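Local coordinates for protein tumor necrosis factor ligand superfamily member 9 (Mus musculus, PDB 6MKB) that acts as a TNF-family cytokine that binds the receptor TNFRSF9 (4-1BB) and induces proliferation of activated T cells, at residues B[87-90]-B[91-95]. Sequence-based numbering, arbitrary orientation.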
loop_
_atom_site.group_PDB
_atom_site.type_symbol
_atom_site.label_atom_id
_atom_site.label_comp_id
_atom_site.label_asym_id
_atom_site.label_seq_id
_atom_site.Cartn_x
_atom_site.Cartn_y
_atom_site.Cartn_z
ATOM N N LEU B 87 3.369 4.575 12.426
ATOM C CA LEU B 87 3.349 5.989 12.038
ATOM C C LEU B 87 3.139 6.821 13.279
ATOM O O LEU B 87 2.119 6.672 13.917
ATOM C CB LEU B 87 2.259 6.289 10.981
ATOM C CG LEU B 87 2.202 7.760 10.456
ATOM C CD1 LEU B 87 3.436 8.135 9.656
ATOM C CD2 LEU B 87 0.972 7.996 9.633
ATOM N N GLN B 88 4.119 7.666 13.635
ATOM C CA GLN B 88 4.108 8.530 14.818
ATOM C C GLN B 88 3.813 9.972 14.393
ATOM O O GLN B 88 4.658 10.618 13.785
ATOM C CB GLN B 88 5.448 8.417 15.561
ATOM C CG GLN B 88 5.802 6.977 16.000
ATOM C CD GLN B 88 7.266 6.766 16.340
ATOM O OE1 GLN B 88 8.159 7.576 16.017
ATOM N NE2 GLN B 88 7.543 5.660 17.007
ATOM N N ALA B 89 2.592 10.454 14.660
ATOM C CA ALA B 89 2.125 11.789 14.272
ATOM C C ALA B 89 2.091 12.767 15.449
ATOM O O ALA B 89 1.624 12.421 16.540
ATOM C CB ALA B 89 0.744 11.695 13.643
ATOM N N LYS B 90 2.606 13.994 15.208
ATOM C CA LYS B 90 2.641 15.135 16.130
ATOM C C LYS B 90 1.964 16.345 15.457
ATOM O O LYS B 90 2.555 16.929 14.557
ATOM C CB LYS B 90 4.084 15.478 16.526
ATOM C CG LYS B 90 4.659 14.630 17.646
ATOM C CD LYS B 90 6.127 14.970 17.894
ATOM C CE LYS B 90 6.843 13.805 18.515
ATOM N NZ LYS B 90 8.312 14.036 18.575
ATOM N N PRO B 91 0.725 16.729 15.820
ATOM C CA PRO B 91 -0.151 16.143 16.853
ATOM C C PRO B 91 -0.799 14.834 16.365
ATOM O O PRO B 91 -0.734 14.498 15.192
ATOM C CB PRO B 91 -1.200 17.243 17.062
ATOM C CG PRO B 91 -1.354 17.839 15.701
ATOM C CD PRO B 91 0.060 17.866 15.146
ATOM N N GLN B 92 -1.434 14.122 17.268
ATOM C CA GLN B 92 -2.170 12.910 17.007
ATOM C C GLN B 92 -3.341 13.226 16.079
ATOM O O GLN B 92 -3.994 14.263 16.242
ATOM C CB GLN B 92 -2.673 12.423 18.372
ATOM C CG GLN B 92 -3.344 11.082 18.395
ATOM C CD GLN B 92 -2.887 10.323 19.598
ATOM O OE1 GLN B 92 -3.669 10.080 20.511
ATOM N NE2 GLN B 92 -1.611 9.945 19.635
ATOM N N VAL B 93 -3.623 12.357 15.117
ATOM C CA VAL B 93 -4.788 12.600 14.261
ATOM C C VAL B 93 -5.993 11.936 14.958
ATOM O O VAL B 93 -5.781 11.052 15.785
ATOM C CB VAL B 93 -4.589 12.167 12.778
ATOM C CG1 VAL B 93 -3.261 12.688 12.213
ATOM C CG2 VAL B 93 -4.692 10.657 12.617
ATOM N N ASP B 94 -7.239 12.388 14.669
ATOM C CA ASP B 94 -8.529 11.915 15.248
ATOM C C ASP B 94 -8.615 10.373 15.483
ATOM O O ASP B 94 -9.321 9.937 16.399
ATOM C CB ASP B 94 -9.710 12.351 14.349
ATOM C CG ASP B 94 -11.097 12.260 14.981
ATOM O OD1 ASP B 94 -11.287 12.818 16.092
ATOM O OD2 ASP B 94 -11.999 11.657 14.353
ATOM N N ASP B 95 -7.897 9.575 14.659
ATOM C CA ASP B 95 -7.876 8.109 14.722
ATOM C C ASP B 95 -6.435 7.532 14.892
ATOM O O ASP B 95 -6.239 6.331 14.649
ATOM C CB ASP B 95 -8.547 7.519 13.457
ATOM C CG ASP B 95 -7.681 7.539 12.205
ATOM O OD1 ASP B 95 -7.421 8.650 11.677
ATOM O OD2 ASP B 95 -7.255 6.444 11.758
#
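Pro91 follows Lys90 through a cis peptide bond; strand 80-90 ends at Lys90, and the cis bond helps turn the chain back. The cis geometry brings the CA atoms of Lys90 and Pro91 to 3.1 Å, and Ala89 comes within 5.2 Å of Gln92, CA to CA. Proline suits the position because its N-alkylated peptide adopts the cis form far more readily than other residues do, and the ring, largely exposed, also touches His129 of strand 129-140. Pro91 O sits beside Ala89, 3.5 Å from Ala89 CB, close packing without a hydrogen bond. Lys90 CB meets Pro91 N at 3.7 Å; from there CG beside the backbone N (chi1 -82°) and an extended chain carry NZ to a salt bridge with the carboxylate of Glu51, a reach for which a long, charged residue is apt.

The bend belongs to the jelly-roll β-sandwich of the TNF homology domain, where it begins the connection from strand 80-90 to strand 100-105. Gln92 comes next, setting off from its CA away from the strand, and a polar residue suits this exposed position. A branched, apolar valine suits the buried position of Val93, where CG1 makes a loose contact with Ala89 CB at 4.4 Å and the side chain also touches Leu99 and Leu123. Ala89 also meets Leu131 and Phe96, and its single methyl probably allows Pro91 O to come so near.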